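Local coordinates for protein xylulose kinase (Bifidobacterium adolescentis ATCC 15703, PDB 3I8B) that probably phosphorylates D-xylulose to D-xylulose 5-phosphate at the expense of ATP, as a member of the FGGY carbohydrate kinase family, at residues L267-G281 with Y460-L473. Residues are numbered along the deposited sequence; the frame is centred on the assembly and turned at random.
Sequences LLAPGGGDNAMASLG and YVAIGAARQAAWVL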
ATOM      1  N   LEU A 267      13.526  21.740  -2.236  1.00  7.54           N
ATOM      2  CA  LEU A 267      14.041  20.444  -2.655  1.00 13.67           C
ATOM      3  C   LEU A 267      12.920  19.421  -2.727  1.00 10.76           C
ATOM      4  O   LEU A 267      11.842  19.617  -2.165  1.00 10.46           O
ATOM      5  CB  LEU A 267      15.177  19.960  -1.748  1.00 13.49           C
ATOM      6  CG  LEU A 267      14.957  19.701  -0.266  1.00 15.43           C
ATOM      7  CD1 LEU A 267      14.338  18.323  -0.038  1.00 16.42           C
ATOM      8  CD2 LEU A 267      16.308  19.793   0.437  1.00 14.80           C
ATOM      9  N   LEU A 268      13.169  18.335  -3.437  1.00 10.03           N
ATOM     10  CA  LEU A 268      12.180  17.275  -3.538  1.00 10.33           C
ATOM     11  C   LEU A 268      12.728  16.056  -2.823  1.00  9.74           C
ATOM     12  O   LEU A 268      13.853  15.618  -3.093  1.00 10.67           O
ATOM     13  CB  LEU A 268      11.852  16.961  -5.006  1.00  5.72           C
ATOM     14  CG  LEU A 268      11.197  18.094  -5.813  1.00  9.08           C
ATOM     15  CD1 LEU A 268      11.118  17.782  -7.332  1.00  5.90           C
ATOM     16  CD2 LEU A 268       9.802  18.426  -5.249  1.00  7.98           C
ATOM     17  N   ALA A 269      11.949  15.539  -1.882  1.00  8.03           N
ATOM     18  CA  ALA A 269      12.272  14.287  -1.207  1.00  9.78           C
ATOM     19  C   ALA A 269      11.796  13.123  -2.084  1.00 10.50           C
ATOM     20  O   ALA A 269      11.064  13.339  -3.047  1.00  9.58           O
ATOM     21  CB  ALA A 269      11.617  14.242   0.185  1.00 10.37           C
ATOM     22  N   PRO A 270      12.237  11.891  -1.774  1.00 10.39           N
ATOM     23  CA  PRO A 270      11.980  10.793  -2.709  1.00  8.97           C
ATOM     24  C   PRO A 270      10.492  10.473  -2.903  1.00  9.90           C
ATOM     25  O   PRO A 270      10.135   9.931  -3.946  1.00  7.70           O
ATOM     26  CB  PRO A 270      12.693   9.613  -2.056  1.00  9.27           C
ATOM     27  CG  PRO A 270      13.811  10.248  -1.284  1.00 10.97           C
ATOM     28  CD  PRO A 270      13.200  11.506  -0.725  1.00  9.27           C
ATOM     29  N   GLY A 271       9.646  10.819  -1.937  1.00  8.37           N
ATOM     30  CA  GLY A 271       8.238  10.454  -1.997  1.00  8.27           C
ATOM     31  C   GLY A 271       8.062   8.980  -1.637  1.00  9.42           C
ATOM     32  O   GLY A 271       8.991   8.342  -1.118  1.00  9.63           O
ATOM     33  N   GLY A 272       6.879   8.428  -1.898  1.00  9.90           N
ATOM     34  CA  GLY A 272       6.651   7.023  -1.606  1.00  9.59           C
ATOM     35  C   GLY A 272       5.227   6.545  -1.822  1.00 11.41           C
ATOM     36  O   GLY A 272       4.331   7.343  -2.146  1.00 10.75           O
ATOM     37  N   GLY A 273       5.017   5.241  -1.635  1.00  9.76           N
ATOM     38  CA  GLY A 273       3.679   4.653  -1.720  1.00 12.00           C
ATOM     39  C   GLY A 273       2.875   4.929  -0.455  1.00 11.89           C
ATOM     40  O   GLY A 273       3.455   5.133   0.628  1.00  9.73           O
ATOM     41  N   ASP A 274       1.549   4.945  -0.577  1.00 10.86           N
ATOM     42  CA  ASP A 274       0.717   5.397   0.537  1.00 10.86           C
ATOM     43  C   ASP A 274       0.885   4.583   1.821  1.00 14.85           C
ATOM     44  O   ASP A 274       1.052   5.157   2.891  1.00 11.14           O
ATOM     45  CB  ASP A 274      -0.763   5.567   0.150  1.00 11.48           C
ATOM     46  CG  ASP A 274      -1.359   4.341  -0.534  1.00 15.69           C
ATOM     47  OD1 ASP A 274      -0.782   3.232  -0.472  1.00 15.25           O
ATOM     48  OD2 ASP A 274      -2.428   4.508  -1.147  1.00 15.62           O
ATOM     49  N   ASN A 275       0.836   3.256   1.732  1.00 13.53           N
ATOM     50  CA  ASN A 275       1.012   2.442   2.934  1.00 11.06           C
ATOM     51  C   ASN A 275       2.280   2.772   3.733  1.00 11.79           C
ATOM     52  O   ASN A 275       2.216   2.956   4.952  1.00 12.58           O
ATOM     53  CB  ASN A 275       0.965   0.959   2.592  1.00 12.77           C
ATOM     54  CG  ASN A 275      -0.425   0.506   2.200  1.00 16.11           C
ATOM     55  OD1 ASN A 275      -0.640  -0.013   1.100  1.00 14.50           O
ATOM     56  ND2 ASN A 275      -1.388   0.738   3.086  1.00 11.75           N
ATOM     57  N   ALA A 276       3.425   2.832   3.054  1.00  9.62           N
ATOM     58  CA  ALA A 276       4.689   3.177   3.704  1.00 10.53           C
ATOM     59  C   ALA A 276       4.760   4.634   4.181  1.00 11.33           C
ATOM     60  O   ALA A 276       5.418   4.951   5.183  1.00  8.58           O
ATOM     61  CB  ALA A 276       5.868   2.883   2.780  1.00 10.47           C
HETATM   62  N   MSE A 277       4.122   5.531   3.446  1.00 10.14           N
HETATM   63  CA  MSE A 277       4.169   6.926   3.840  1.00 12.50           C
HETATM   64  C   MSE A 277       3.357   7.081   5.131  1.00 13.03           C
HETATM   65  O   MSE A 277       3.821   7.716   6.078  1.00 12.20           O
HETATM   66  CB  MSE A 277       3.666   7.845   2.716  1.00 11.19           C
HETATM   67  CG  MSE A 277       4.599   7.908   1.501  1.00 10.87           C
HETATM   68 SE   MSE A 277       5.923   9.420   1.522  1.00 29.81          SE
HETATM   69  CE  MSE A 277       7.113   8.741   2.934  1.00  7.54           C
ATOM     70  N   ALA A 278       2.173   6.460   5.179  1.00 12.04           N
ATOM     71  CA  ALA A 278       1.334   6.526   6.378  1.00 11.40           C
ATOM     72  C   ALA A 278       2.110   5.993   7.570  1.00 12.40           C
ATOM     73  O   ALA A 278       2.034   6.548   8.660  1.00 10.57           O
ATOM     74  CB  ALA A 278       0.038   5.727   6.196  1.00 11.71           C
ATOM     75  N   SER A 279       2.844   4.900   7.356  1.00 13.55           N
ATOM     76  CA  SER A 279       3.625   4.282   8.425  1.00 13.66           C
ATOM     77  C   SER A 279       4.687   5.243   8.979  1.00 13.85           C
ATOM     78  O   SER A 279       4.884   5.337  10.192  1.00 15.07           O
ATOM     79  CB  SER A 279       4.258   2.977   7.950  1.00 13.24           C
ATOM     80  OG  SER A 279       3.256   2.108   7.426  1.00 14.48           O
ATOM     81  N   LEU A 280       5.372   5.940   8.080  1.00 12.28           N
ATOM     82  CA  LEU A 280       6.313   6.975   8.482  1.00 15.32           C
ATOM     83  C   LEU A 280       5.573   8.058   9.290  1.00 12.28           C
ATOM     84  O   LEU A 280       6.020   8.447  10.348  1.00 14.75           O
ATOM     85  CB  LEU A 280       7.006   7.579   7.261  1.00 11.00           C
ATOM     86  CG  LEU A 280       8.215   8.482   7.521  1.00 16.06           C
ATOM     87  CD1 LEU A 280       9.378   7.714   8.144  1.00 12.09           C
ATOM     88  CD2 LEU A 280       8.639   9.169   6.239  1.00 11.55           C
ATOM     89  N   GLY A 281       4.430   8.510   8.787  1.00 11.81           N
ATOM     90  CA  GLY A 281       3.660   9.549   9.448  1.00 13.84           C
ATOM     91  C   GLY A 281       3.169   9.138  10.821  1.00 19.28           C
ATOM     92  O   GLY A 281       2.985   9.982  11.712  1.00 15.05           O
ATOM     93  N   TYR A 460      -2.458  10.587   7.814  1.00 13.19           N
ATOM     94  CA  TYR A 460      -1.170   9.934   8.031  1.00 15.09           C
ATOM     95  C   TYR A 460      -0.265   9.968   6.799  1.00 11.45           C
ATOM     96  O   TYR A 460       0.955  10.063   6.931  1.00  9.32           O
ATOM     97  CB  TYR A 460      -1.326   8.491   8.517  1.00 18.33           C
ATOM     98  CG  TYR A 460      -2.329   8.291   9.631  1.00 25.40           C
ATOM     99  CD1 TYR A 460      -2.308   9.086  10.767  1.00 27.20           C
ATOM    100  CD2 TYR A 460      -3.282   7.276   9.556  1.00 29.47           C
ATOM    101  CE1 TYR A 460      -3.216   8.897  11.783  1.00 23.36           C
ATOM    102  CE2 TYR A 460      -4.199   7.074  10.575  1.00 31.90           C
ATOM    103  CZ  TYR A 460      -4.160   7.890  11.690  1.00 32.97           C
ATOM    104  OH  TYR A 460      -5.070   7.700  12.709  1.00 32.47           O
ATOM    105  N   VAL A 461      -0.846   9.872   5.605  1.00 10.93           N
ATOM    106  CA  VAL A 461      -0.020   9.873   4.391  1.00 12.97           C
ATOM    107  C   VAL A 461       0.637  11.230   4.179  1.00 10.53           C
ATOM    108  O   VAL A 461       1.855  11.320   3.950  1.00 11.77           O
ATOM    109  CB  VAL A 461      -0.816   9.504   3.116  1.00 11.38           C
ATOM    110  CG1 VAL A 461       0.045   9.773   1.871  1.00 11.91           C
ATOM    111  CG2 VAL A 461      -1.260   8.046   3.166  1.00 12.96           C
ATOM    112  N   ALA A 462      -0.176  12.279   4.249  1.00 10.72           N
ATOM    113  CA  ALA A 462       0.314  13.656   4.105  1.00 11.75           C
ATOM    114  C   ALA A 462       1.324  14.001   5.192  1.00  8.63           C
ATOM    115  O   ALA A 462       2.319  14.670   4.927  1.00  9.98           O
ATOM    116  CB  ALA A 462      -0.854  14.648   4.124  1.00 10.65           C
ATOM    117  N   ILE A 463       1.069  13.538   6.413  1.00  9.83           N
ATOM    118  CA  ILE A 463       2.003  13.761   7.515  1.00  9.97           C
ATOM    119  C   ILE A 463       3.315  13.020   7.272  1.00 11.11           C
ATOM    120  O   ILE A 463       4.381  13.575   7.480  1.00  8.68           O
ATOM    121  CB  ILE A 463       1.404  13.338   8.881  1.00 11.33           C
ATOM    122  CG1 ILE A 463       0.225  14.239   9.244  1.00 14.42           C
ATOM    123  CG2 ILE A 463       2.457  13.372   9.982  1.00 13.64           C
ATOM    124  CD1 ILE A 463      -0.280  14.035  10.646  1.00 17.51           C
ATOM    125  N   GLY A 464       3.227  11.760   6.833  1.00 10.82           N
ATOM    126  CA  GLY A 464       4.407  10.983   6.493  1.00  9.96           C
ATOM    127  C   GLY A 464       5.247  11.615   5.395  1.00  9.71           C
ATOM    128  O   GLY A 464       6.477  11.613   5.464  1.00  8.27           O
ATOM    129  N   ALA A 465       4.593  12.153   4.371  1.00 10.21           N
ATOM    130  CA  ALA A 465       5.326  12.812   3.296  1.00 10.26           C
ATOM    131  C   ALA A 465       6.022  14.080   3.800  1.00 11.99           C
ATOM    132  O   ALA A 465       7.160  14.364   3.408  1.00  9.01           O
ATOM    133  CB  ALA A 465       4.418  13.108   2.093  1.00  7.42           C
ATOM    134  N   ALA A 466       5.353  14.833   4.673  1.00  9.90           N
ATOM    135  CA  ALA A 466       5.981  16.022   5.239  1.00  9.61           C
ATOM    136  C   ALA A 466       7.152  15.625   6.119  1.00  8.21           C
ATOM    137  O   ALA A 466       8.170  16.305   6.140  1.00 10.31           O
ATOM    138  CB  ALA A 466       4.960  16.864   6.047  1.00  8.47           C
ATOM    139  N   ARG A 467       7.006  14.524   6.850  1.00  8.74           N
ATOM    140  CA  ARG A 467       8.076  14.042   7.725  1.00 10.52           C
ATOM    141  C   ARG A 467       9.297  13.643   6.912  1.00  9.73           C
ATOM    142  O   ARG A 467      10.440  13.869   7.320  1.00  9.97           O
ATOM    143  CB  ARG A 467       7.600  12.868   8.598  1.00 13.91           C
ATOM    144  CG  ARG A 467       8.518  12.561   9.778  1.00 12.81           C
ATOM    145  CD  ARG A 467       8.003  11.414  10.679  1.00 15.69           C
ATOM    146  NE  ARG A 467       8.948  11.168  11.770  1.00 17.68           N
ATOM    147  CZ  ARG A 467       9.237   9.976  12.290  1.00 16.89           C
ATOM    148  NH1 ARG A 467       8.651   8.880  11.829  1.00 16.59           N
ATOM    149  NH2 ARG A 467      10.121   9.877  13.276  1.00 13.56           N
ATOM    150  N   GLN A 468       9.063  13.083   5.742  1.00  8.59           N
ATOM    151  CA  GLN A 468      10.177  12.661   4.905  1.00  9.95           C
ATOM    152  C   GLN A 468      10.871  13.862   4.289  1.00  9.29           C
ATOM    153  O   GLN A 468      12.096  13.887   4.174  1.00 11.37           O
ATOM    154  CB  GLN A 468       9.712  11.697   3.810  1.00  9.83           C
ATOM    155  CG  GLN A 468      10.843  11.220   2.885  1.00  7.81           C
ATOM    156  CD  GLN A 468      10.300  10.694   1.556  1.00  9.92           C
ATOM    157  OE1 GLN A 468       9.791  11.460   0.739  1.00  8.21           O
ATOM    158  NE2 GLN A 468      10.403   9.379   1.344  1.00  8.44           N
ATOM    159  N   ALA A 469      10.091  14.854   3.879  1.00 10.39           N
ATOM    160  CA  ALA A 469      10.678  16.086   3.344  1.00 10.57           C
ATOM    161  C   ALA A 469      11.486  16.809   4.432  1.00 10.60           C
ATOM    162  O   ALA A 469      12.587  17.306   4.175  1.00 10.16           O
ATOM    163  CB  ALA A 469       9.597  16.999   2.782  1.00  6.54           C
ATOM    164  N   ALA A 470      10.940  16.863   5.646  1.00 12.06           N
ATOM    165  CA  ALA A 470      11.679  17.451   6.771  1.00 10.18           C
ATOM    166  C   ALA A 470      12.947  16.644   7.111  1.00 10.49           C
ATOM    167  O   ALA A 470      14.005  17.203   7.429  1.00 10.62           O
ATOM    168  CB  ALA A 470      10.781  17.599   7.982  1.00  9.97           C
ATOM    169  N   TRP A 471      12.849  15.331   7.022  1.00 10.76           N
ATOM    170  CA  TRP A 471      14.001  14.452   7.223  1.00 10.34           C
ATOM    171  C   TRP A 471      15.132  14.767   6.233  1.00 12.50           C
ATOM    172  O   TRP A 471      16.286  14.974   6.635  1.00 12.34           O
ATOM    173  CB  TRP A 471      13.547  12.995   7.081  1.00 10.82           C
ATOM    174  CG  TRP A 471      14.567  11.933   7.456  1.00 12.69           C
ATOM    175  CD1 TRP A 471      15.789  12.114   8.052  1.00 14.73           C
ATOM    176  CD2 TRP A 471      14.402  10.517   7.303  1.00 13.58           C
ATOM    177  NE1 TRP A 471      16.404  10.891   8.256  1.00 14.96           N
ATOM    178  CE2 TRP A 471      15.565   9.898   7.807  1.00 18.20           C
ATOM    179  CE3 TRP A 471      13.380   9.716   6.784  1.00 17.13           C
ATOM    180  CZ2 TRP A 471      15.732   8.506   7.801  1.00 19.59           C
ATOM    181  CZ3 TRP A 471      13.548   8.340   6.770  1.00 15.02           C
ATOM    182  CH2 TRP A 471      14.716   7.748   7.278  1.00 15.96           C
ATOM    183  N   VAL A 472      14.801  14.808   4.945  1.00 10.58           N
ATOM    184  CA  VAL A 472      15.778  15.120   3.900  1.00 10.07           C
ATOM    185  C   VAL A 472      16.356  16.531   4.108  1.00 11.05           C
ATOM    186  O   VAL A 472      17.572  16.738   4.071  1.00 13.30           O
ATOM    187  CB  VAL A 472      15.154  15.017   2.476  1.00  9.85           C
ATOM    188  CG1 VAL A 472      16.156  15.467   1.429  1.00 10.97           C
ATOM    189  CG2 VAL A 472      14.687  13.579   2.200  1.00 12.13           C
ATOM    190  N   LEU A 473      15.476  17.497   4.335  1.00 11.18           N
ATOM    191  CA  LEU A 473      15.899  18.872   4.553  1.00 12.87           C
ATOM    192  C   LEU A 473      16.873  19.009   5.726  1.00 12.70           C
ATOM    193  O   LEU A 473      17.793  19.821   5.671  1.00 11.38           O
ATOM    194  CB  LEU A 473      14.676  19.767   4.764  1.00 10.45           C
ATOM    195  CG  LEU A 473      14.875  21.255   5.066  1.00 14.55           C
ATOM    196  CD1 LEU A 473      15.703  21.977   3.981  1.00 12.55           C
ATOM    197  CD2 LEU A 473      13.525  21.923   5.243  1.00 11.87           C
TER
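Gln-468 holds the backbone of Gly-271 at both polar atoms. Its OE1 accepts from Gly-271 N at 2.8 Å, and its NE2 gives a straighter bond (168°) to Gly-271 O, which lies in the plane of the amide although the donor stands above the carbonyl plane. The extended chain, with CG anti to the backbone N (chi1 180°), carries the amide to the break in strand 267-273. With an alanine here, both polar groups of Gly-271 would probably lose these mates and a gap would open beside the methyl of Met-277, a selenomethionine, whose CE packs 3.7 Å from Gln-468 NE2.

That bent side chain is a knob among Val-461, Gly-464, Ala-465 and Gln-468. Beside it the helices 274-281 and 460-473 cross at 74°, consistent with the interdomain crossing helices of the actin-like ATPase fold. Arg-467 NH1 then bonds Leu-280 O at 3.1 Å, while its NE is held by Pro-480 O.

Farther along, Val-472 CG2 packs on Ala-269 CB. A helix from the C-terminal half thus packs on the N-terminal sheet, beside strands 6-12 and 65-72, and on the helix carrying Asp-274, the predicted proton acceptor. One side-chain amide satisfies both polar atoms of buried Gly-271, and two glycines let the helix backbones close to 3.4 Å between Gly-281 CA and Gly-464 CA, where a beta carbon on either would clash.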